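Local coordinates for protein alanine racemase (Acinetobacter baumannii, PDB 4QHR) that is a two-chain member of the alanine racemase family, joining a TIM-barrel domain to a C-terminal domain built largely of beta strands, at residues Ala58-Gly63 with Glu84-Val89; Asp275-Pro278 with Gln284-Val287; Pro295-Val300 with Met304-Val309. All coordinates share one frame; numbering follows the deposited sequence.

Contact 1: residues Ala58-Gly63 with Glu84-Val89; sequences ACLQEG and EDEMPV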
loop_
_atom_site.group_PDB
_atom_site.type_symbol
_atom_site.label_atom_id
_atom_site.label_comp_id
_atom_site.label_asym_id
_atom_site.label_seq_id
_atom_site.Cartn_x
_atom_site.Cartn_y
_atom_site.Cartn_z
ATOM N N ALA A 58 6.953 15.467 -6.901
ATOM C CA ALA A 58 8.211 14.968 -6.332
ATOM C C ALA A 58 9.297 14.747 -7.396
ATOM O O ALA A 58 10.486 14.745 -7.081
ATOM C CB ALA A 58 7.964 13.712 -5.557
ATOM N N CYS A 59 8.911 14.559 -8.657
ATOM C CA CYS A 59 9.910 14.254 -9.675
ATOM C C CYS A 59 9.423 14.581 -11.071
ATOM O O CYS A 59 8.218 14.808 -11.322
ATOM C CB CYS A 59 10.383 12.786 -9.594
ATOM S SG CYS A 59 9.038 11.575 -9.775
ATOM N N LEU A 60 10.372 14.565 -12.003
ATOM C CA LEU A 60 10.051 14.893 -13.397
ATOM C C LEU A 60 8.925 14.032 -13.947
ATOM O O LEU A 60 8.061 14.518 -14.692
ATOM C CB LEU A 60 11.288 14.652 -14.263
ATOM C CG LEU A 60 11.227 14.941 -15.758
ATOM C CD1 LEU A 60 11.093 16.447 -15.953
ATOM C CD2 LEU A 60 12.494 14.406 -16.416
ATOM N N GLN A 61 8.970 12.739 -13.649
ATOM C CA GLN A 61 8.014 11.810 -14.226
ATOM C C GLN A 61 6.570 12.172 -13.827
ATOM O O GLN A 61 5.677 12.098 -14.677
ATOM C CB GLN A 61 8.339 10.354 -13.906
ATOM C CG GLN A 61 7.228 9.376 -14.285
ATOM C CD GLN A 61 6.824 9.467 -15.745
ATOM O OE1 GLN A 61 7.673 9.421 -16.636
ATOM N NE2 GLN A 61 5.524 9.583 -16.000
ATOM N N GLU A 62 6.343 12.537 -12.568
ATOM C CA GLU A 62 5.044 13.067 -12.127
ATOM C C GLU A 62 4.631 14.321 -12.895
ATOM O O GLU A 62 3.474 14.494 -13.244
ATOM C CB GLU A 62 5.009 13.328 -10.600
ATOM C CG GLU A 62 5.034 12.045 -9.814
ATOM C CD GLU A 62 5.135 12.207 -8.282
ATOM O OE1 GLU A 62 5.379 13.310 -7.781
ATOM O OE2 GLU A 62 4.965 11.188 -7.607
ATOM N N GLY A 63 5.584 15.211 -13.160
ATOM C CA GLY A 63 5.286 16.346 -13.975
ATOM C C GLY A 63 4.938 15.998 -15.418
ATOM O O GLY A 63 4.023 16.572 -15.974
ATOM N N GLU A 84 21.447 15.318 -14.581
ATOM C CA GLU A 84 21.513 16.508 -15.464
ATOM C C GLU A 84 20.630 16.386 -16.705
ATOM O O GLU A 84 20.031 17.378 -17.156
ATOM C CB GLU A 84 22.936 16.838 -15.888
ATOM C CG GLU A 84 23.021 18.180 -16.589
ATOM C CD GLU A 84 24.353 18.399 -17.235
ATOM O OE1 GLU A 84 25.349 17.750 -16.809
ATOM O OE2 GLU A 84 24.396 19.234 -18.171
ATOM N N ASP A 85 20.523 15.174 -17.243
ATOM C CA ASP A 85 19.717 15.002 -18.476
ATOM C C ASP A 85 18.234 15.316 -18.300
ATOM O O ASP A 85 17.504 15.355 -19.260
ATOM C CB ASP A 85 19.956 13.628 -19.120
ATOM C CG ASP A 85 19.445 12.474 -18.293
ATOM O OD1 ASP A 85 18.849 12.643 -17.209
ATOM O OD2 ASP A 85 19.695 11.315 -18.756
ATOM N N GLU A 86 17.771 15.527 -17.079
ATOM C CA GLU A 86 16.410 16.035 -16.863
ATOM C C GLU A 86 16.256 17.494 -17.162
ATOM O O GLU A 86 15.134 17.943 -17.403
ATOM C CB GLU A 86 15.935 15.780 -15.423
ATOM C CG GLU A 86 15.931 14.320 -14.976
ATOM C CD GLU A 86 15.598 14.213 -13.488
ATOM O OE1 GLU A 86 14.716 14.974 -13.044
ATOM O OE2 GLU A 86 16.185 13.396 -12.774
ATOM N N MET A 87 17.345 18.270 -17.143
ATOM C CA MET A 87 17.250 19.706 -17.372
ATOM C C MET A 87 16.583 20.134 -18.694
ATOM O O MET A 87 15.713 21.014 -18.650
ATOM C CB MET A 87 18.631 20.403 -17.227
ATOM C CG MET A 87 19.128 20.435 -15.776
ATOM S SD MET A 87 18.007 21.271 -14.628
ATOM C CE MET A 87 18.031 22.902 -15.326
ATOM N N PRO A 88 16.972 19.540 -19.831
ATOM C CA PRO A 88 16.342 19.956 -21.112
ATOM C C PRO A 88 14.861 19.692 -21.121
ATOM O O PRO A 88 14.094 20.492 -21.688
ATOM C CB PRO A 88 17.062 19.103 -22.180
ATOM C CG PRO A 88 18.356 18.720 -21.570
ATOM C CD PRO A 88 18.116 18.624 -20.064
ATOM N N VAL A 89 14.448 18.585 -20.486
ATOM C CA VAL A 89 13.025 18.179 -20.438
ATOM C C VAL A 89 12.215 19.127 -19.550
ATOM O O VAL A 89 11.174 19.641 -19.952
ATOM C CB VAL A 89 12.846 16.747 -19.901
ATOM C CG1 VAL A 89 11.381 16.347 -19.888
ATOM C CG2 VAL A 89 13.663 15.742 -20.729
HETATM O O HOH W 1 12.936 15.461 -11.169
#

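Contact 2: residues Asp275-Pro278 with Gln284-Val287; sequences DGYP and QNFV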
loop_
_atom_site.group_PDB
_atom_site.type_symbol
_atom_site.label_atom_id
_atom_site.label_comp_id
_atom_site.label_asym_id
_atom_site.label_seq_id
_atom_site.Cartn_x
_atom_site.Cartn_y
_atom_site.Cartn_z
ATOM N N ASP A 275 -5.422 -4.977 -0.550
ATOM C CA ASP A 275 -6.026 -3.786 -1.148
ATOM C C ASP A 275 -5.436 -2.484 -0.632
ATOM O O ASP A 275 -5.740 -1.427 -1.160
ATOM C CB ASP A 275 -7.495 -3.755 -0.856
ATOM C CG ASP A 275 -8.157 -4.969 -1.302
ATOM O OD1 ASP A 275 -8.428 -5.001 -2.527
ATOM O OD2 ASP A 275 -8.349 -5.892 -0.448
ATOM N N GLY A 276 -4.600 -2.582 0.373
ATOM C CA GLY A 276 -4.050 -1.417 1.053
ATOM C C GLY A 276 -4.796 -1.029 2.321
ATOM O O GLY A 276 -4.481 -0.018 2.902
ATOM N N TYR A 277 -5.750 -1.841 2.785
ATOM C CA TYR A 277 -6.305 -1.619 4.104
ATOM C C TYR A 277 -5.287 -2.090 5.164
ATOM O O TYR A 277 -4.793 -3.204 5.039
ATOM C CB TYR A 277 -7.607 -2.393 4.242
ATOM C CG TYR A 277 -8.393 -2.046 5.497
ATOM C CD1 TYR A 277 -9.065 -0.836 5.610
ATOM C CD2 TYR A 277 -8.452 -2.904 6.548
ATOM C CE1 TYR A 277 -9.792 -0.511 6.751
ATOM C CE2 TYR A 277 -9.200 -2.613 7.689
ATOM C CZ TYR A 277 -9.853 -1.406 7.794
ATOM O OH TYR A 277 -10.584 -1.125 8.942
ATOM N N PRO A 278 -4.941 -1.245 6.166
ATOM C CA PRO A 278 -3.788 -1.561 7.004
ATOM C C PRO A 278 -4.065 -2.737 7.925
ATOM O O PRO A 278 -5.205 -2.918 8.332
ATOM C CB PRO A 278 -3.564 -0.301 7.840
ATOM C CG PRO A 278 -4.400 0.756 7.253
ATOM C CD PRO A 278 -5.501 0.095 6.478
ATOM N N GLN A 284 -8.383 -0.302 19.067
ATOM C CA GLN A 284 -9.517 -0.855 18.321
ATOM C C GLN A 284 -9.897 0.052 17.108
ATOM O O GLN A 284 -9.988 1.286 17.219
ATOM C CB GLN A 284 -10.712 -1.000 19.279
ATOM C CG GLN A 284 -11.935 -1.712 18.706
ATOM C CD GLN A 284 -12.959 -2.104 19.784
ATOM O OE1 GLN A 284 -13.231 -1.353 20.770
ATOM N NE2 GLN A 284 -13.564 -3.278 19.601
ATOM N N ASN A 285 -10.145 -0.566 15.969
ATOM C CA ASN A 285 -10.531 0.150 14.777
ATOM C C ASN A 285 -11.985 -0.201 14.451
ATOM O O ASN A 285 -12.496 -1.250 14.893
ATOM C CB ASN A 285 -9.596 -0.248 13.617
ATOM C CG ASN A 285 -9.802 0.624 12.408
ATOM O OD1 ASN A 285 -10.071 1.813 12.551
ATOM N ND2 ASN A 285 -9.804 0.013 11.208
ATOM N N PHE A 286 -12.635 0.674 13.694
ATOM C CA PHE A 286 -14.024 0.545 13.332
ATOM C C PHE A 286 -14.189 0.762 11.836
ATOM O O PHE A 286 -13.371 1.441 11.211
ATOM C CB PHE A 286 -14.864 1.575 14.113
ATOM C CG PHE A 286 -14.816 1.371 15.612
ATOM C CD1 PHE A 286 -13.814 1.939 16.335
ATOM C CD2 PHE A 286 -15.764 0.586 16.268
ATOM C CE1 PHE A 286 -13.714 1.722 17.721
ATOM C CE2 PHE A 286 -15.687 0.382 17.644
ATOM C CZ PHE A 286 -14.638 0.955 18.365
ATOM N N VAL A 287 -15.258 0.196 11.290
ATOM C CA VAL A 287 -15.765 0.564 9.978
ATOM C C VAL A 287 -17.155 1.228 10.143
ATOM O O VAL A 287 -17.795 1.116 11.205
ATOM C CB VAL A 287 -15.875 -0.611 9.036
ATOM C CG1 VAL A 287 -14.521 -1.298 8.878
ATOM C CG2 VAL A 287 -16.914 -1.652 9.520
HETATM O O HOH W 2 -11.768 1.148 9.027
#

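Contact 3: residues Pro295-Val300 with Met304-Val309; sequences PVVGRV and MIAIDV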
loop_
_atom_site.group_PDB
_atom_site.type_symbol
_atom_site.label_atom_id
_atom_site.label_comp_id
_atom_site.label_asym_id
_atom_site.label_seq_id
_atom_site.Cartn_x
_atom_site.Cartn_y
_atom_site.Cartn_z
ATOM N N PRO A 295 -16.858 -2.550 15.186
ATOM C CA PRO A 295 -15.474 -2.888 15.387
ATOM C C PRO A 295 -14.951 -3.982 14.445
ATOM O O PRO A 295 -15.666 -4.931 14.087
ATOM C CB PRO A 295 -15.424 -3.381 16.838
ATOM C CG PRO A 295 -16.785 -3.737 17.199
ATOM C CD PRO A 295 -17.710 -2.957 16.319
ATOM N N VAL A 296 -13.708 -3.789 14.013
ATOM C CA VAL A 296 -12.961 -4.785 13.272
ATOM C C VAL A 296 -12.448 -5.788 14.323
ATOM O O VAL A 296 -11.891 -5.391 15.347
ATOM C CB VAL A 296 -11.786 -4.126 12.501
ATOM C CG1 VAL A 296 -10.960 -5.160 11.777
ATOM C CG2 VAL A 296 -12.282 -3.038 11.572
ATOM N N VAL A 297 -12.655 -7.079 14.087
ATOM C CA VAL A 297 -12.335 -8.095 15.076
ATOM C C VAL A 297 -11.351 -9.100 14.552
ATOM O O VAL A 297 -11.438 -9.533 13.369
ATOM C CB VAL A 297 -13.574 -8.823 15.643
ATOM C CG1 VAL A 297 -14.445 -7.789 16.337
ATOM C CG2 VAL A 297 -14.401 -9.541 14.585
ATOM N N GLY A 298 -10.410 -9.461 15.408
ATOM C CA GLY A 298 -9.356 -10.412 15.022
ATOM C C GLY A 298 -8.433 -9.795 13.963
ATOM O O GLY A 298 -8.542 -8.634 13.638
ATOM N N ARG A 299 -7.535 -10.577 13.385
ATOM C CA ARG A 299 -6.579 -10.013 12.434
ATOM C C ARG A 299 -7.160 -9.695 11.038
ATOM O O ARG A 299 -8.115 -10.360 10.510
ATOM C CB ARG A 299 -5.382 -10.956 12.254
ATOM C CG ARG A 299 -4.475 -10.983 13.491
ATOM C CD ARG A 299 -3.108 -11.539 13.165
ATOM N NE ARG A 299 -2.297 -11.711 14.375
ATOM C CZ ARG A 299 -1.444 -12.724 14.600
ATOM N NH1 ARG A 299 -1.276 -13.702 13.712
ATOM N NH2 ARG A 299 -0.750 -12.764 15.736
ATOM N N VAL A 300 -6.511 -8.720 10.409
ATOM C CA VAL A 300 -6.777 -8.364 9.009
ATOM C C VAL A 300 -5.938 -9.291 8.119
ATOM O O VAL A 300 -4.720 -9.389 8.294
ATOM C CB VAL A 300 -6.399 -6.873 8.774
ATOM C CG1 VAL A 300 -6.379 -6.468 7.311
ATOM C CG2 VAL A 300 -7.279 -5.994 9.621
ATOM N N MET A 304 -9.413 -10.150 3.265
ATOM C CA MET A 304 -10.637 -10.135 4.062
ATOM C C MET A 304 -10.414 -9.573 5.463
ATOM O O MET A 304 -9.303 -9.690 5.996
ATOM C CB MET A 304 -11.137 -11.547 4.236
ATOM C CG MET A 304 -11.853 -12.101 3.049
ATOM S SD MET A 304 -12.266 -13.853 3.276
ATOM C CE MET A 304 -10.723 -14.697 2.940
ATOM N N ILE A 305 -11.474 -8.962 6.002
ATOM C CA ILE A 305 -11.535 -8.585 7.407
ATOM C C ILE A 305 -12.839 -9.089 8.016
ATOM O O ILE A 305 -13.837 -9.371 7.297
ATOM C CB ILE A 305 -11.365 -7.028 7.658
ATOM C CG1 ILE A 305 -12.571 -6.238 7.138
ATOM C CG2 ILE A 305 -10.082 -6.528 7.081
ATOM C CD1 ILE A 305 -12.537 -4.732 7.340
ATOM N N ALA A 306 -12.838 -9.180 9.364
ATOM C CA ALA A 306 -14.041 -9.537 10.104
ATOM C C ALA A 306 -14.497 -8.344 10.967
ATOM O O ALA A 306 -13.662 -7.636 11.542
ATOM C CB ALA A 306 -13.782 -10.756 10.965
ATOM N N ILE A 307 -15.815 -8.138 11.042
ATOM C CA ILE A 307 -16.417 -7.077 11.811
ATOM C C ILE A 307 -17.524 -7.652 12.697
ATOM O O ILE A 307 -18.191 -8.647 12.335
ATOM C CB ILE A 307 -16.953 -5.945 10.913
ATOM C CG1 ILE A 307 -18.028 -6.444 10.007
ATOM C CG2 ILE A 307 -15.824 -5.333 10.032
ATOM C CD1 ILE A 307 -18.452 -5.375 9.037
ATOM N N ASP A 308 -17.683 -7.044 13.866
ATOM C CA ASP A 308 -18.763 -7.387 14.768
ATOM C C ASP A 308 -19.994 -6.611 14.348
ATOM O O ASP A 308 -20.024 -5.393 14.476
ATOM C CB ASP A 308 -18.358 -7.038 16.198
ATOM C CG ASP A 308 -19.465 -7.263 17.195
ATOM O OD1 ASP A 308 -20.497 -7.823 16.836
ATOM O OD2 ASP A 308 -19.247 -6.876 18.375
ATOM N N VAL A 309 -21.004 -7.337 13.868
ATOM C CA VAL A 309 -22.245 -6.744 13.405
ATOM C C VAL A 309 -23.409 -7.076 14.329
ATOM O O VAL A 309 -24.556 -6.853 13.962
ATOM C CB VAL A 309 -22.601 -7.144 11.964
ATOM C CG1 VAL A 309 -21.609 -6.485 11.002
ATOM C CG2 VAL A 309 -22.655 -8.659 11.766
HETATM O O HOH W 3 -10.525 -8.569 10.730
#

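Contact 1: residues Ala58-Gly63 with Glu84-Val89
L60 and E86 face each other with their CA atoms, the nearest pair between 58-63 and 84-89, 7.3 Å apart; the main chains stay apart, and the contact is made by side chains and one water. L60 does most of the touching. Its CG stands anti to the backbone N (chi1 -179°), which carries the isobutyl end toward the other segment: CD2 rests mainly on E86 CG at 3.7 Å, while CD1 touches V89 CG1 at 3.9 Å. The side chains of L60 and E86 run antiparallel alongside each other, whereas L60 meets V89 at about a right angle. The aliphatic part of a buried acid thus serves as a greasy surface.

The carboxylate of E86 has other work. One water accepts the N-H of L60 at 2.8 Å between its O and L60 N, and donates to E86 OE1 at 2.6 Å. L60 directly follows C59, the N-cap residue of helix 60-68, so the bridge occupies an N-H of the helix's first turn. The second oxygen, E86 OE2, takes hydrogen bonds from F82 N and from the N-terminal amino group of M1 of the second subunit, whose charge would probably favour an ionised E86. On the far side of the same helix, E62 OE1 receives A58 N at 2.8 Å, met nearly head-on, while E62 OE2 accepts a hydrogen bond from A35 N, next to the modified K34, and a salt bridge from R350 of the second subunit.

Such a meeting between the starts of the helices that follow barrel strands 54-57 and 75-77, the second after a longer loop, is characteristic of neighbouring beta/alpha units in a TIM barrel.

Contact 2: residues Asp275-Pro278 with Gln284-Val287
Y277 reaches the 284-287 segment with its side chain alone, because the main chains run far apart: the nearest CA pair, Y277 and V287, is separated by 11.3 Å, and no direct hydrogen bond joins the two segments. The ring spans that distance with CG anti to the backbone N (chi1 -170°), carrying the hydroxyl to the beginning of strand 286-289. There the hydroxyl donates a hydrogen bond to a water whose O lies 2.6 Å from Y277 OH, at the ring edge and in the plane. The water in turn donates to F286 O over 2.7 Å, so a loop hydroxyl serves a strand carbonyl through one intermediary.

This strand forms a hairpin with 292-297 in the C-terminal domain, and N285 continues the pairing through a backbone hydrogen bond with V296. The loop carrying Y277 follows strand 264-269 of the same mixed sheet.

The side chains of N285 and Y277 point at each other from the two segments. ND2 of N285 lies only 2.7 Å from Y277 OH, yet the angle is too poor for a hydrogen bond. The two flat groups, amide and ring, are tilted 32° from each other. The other end of the amide is better engaged: N285 OD1 accepts from R327 NH2. V287 crosses the tyrosine at about a right angle, its CG1 lying 3.9 Å from Y277 OH. P278 covers one face of the Y277 ring with its CD, 3.6 Å above the plane and offset toward the rim.

Contact 3: residues Pro295-Val300 with Met304-Val309
V297 N donates to A306 O at 2.8 Å in an almost straight bond (172° at the hydrogen), although the donor sits above the carbonyl plane. The second direct bond between the strands runs from D308 N to P295 O, 2.9 Å long and nearly aligned with the carbonyl. Between the two, where V296 and I307 form an antiparallel non-hydrogen-bonded pair, the same oxygens also receive CA-H...O contacts: I307 CA lies 3.2 Å from P295 O, and V296 CA approaches A306 O.

Beyond V297 the ladder opens. A water accepts A306 N at 2.8 Å and lies 3.0 Å from V297 O, one of several acceptors competing for its protons, so that it takes the place of a direct bond; its link to R299 O is weak. G298, with a positive phi of 67°, carries the chain away from the strand here.

Side chains line both ends. P295 CG rests on D308 CB at 3.8 Å, and V297 CG1 also touches that carbon, 4.0 Å away. D308 OD1 bonds T310 OG1, which holds one carboxylate oxygen. At the hairpin end V300 and I305 are flank to flank: V300 CG1, anti to its own main-chain N (chi1 169°), is brought to 3.7 Å from I305 CG2.

Further out, strand 264-269 pairs with the other edge of 305-308, through backbone bonds from I305 to V269 and from I307 to A267. The chemistry implies a hairpin held by two direct backbone bonds, with water completing the pairing where the strands part.

In the fold
Contacts 2 and 3 belong together, their centres about 9 Å apart in the C-terminal domain. N285 O and V296 N, 2.9 Å apart in a probable hydrogen bond, tie them directly, while Y277 OH packs against V296 CG2 at 3.7 Å. Contact 1 sits on the opposite side of the chain's centre, with nearest atoms about 18 Å from contact 2 and about 26 Å from contact 3. Across the dimer, R350 of the second subunit, which pairs with D275 of that same subunit, makes a salt bridge to E62, so contact 1 of one chain is linked to contact 2 of the other. Contact 1 is also linked, through the E62 hydrogen bond, to A35, the residue after modified K34.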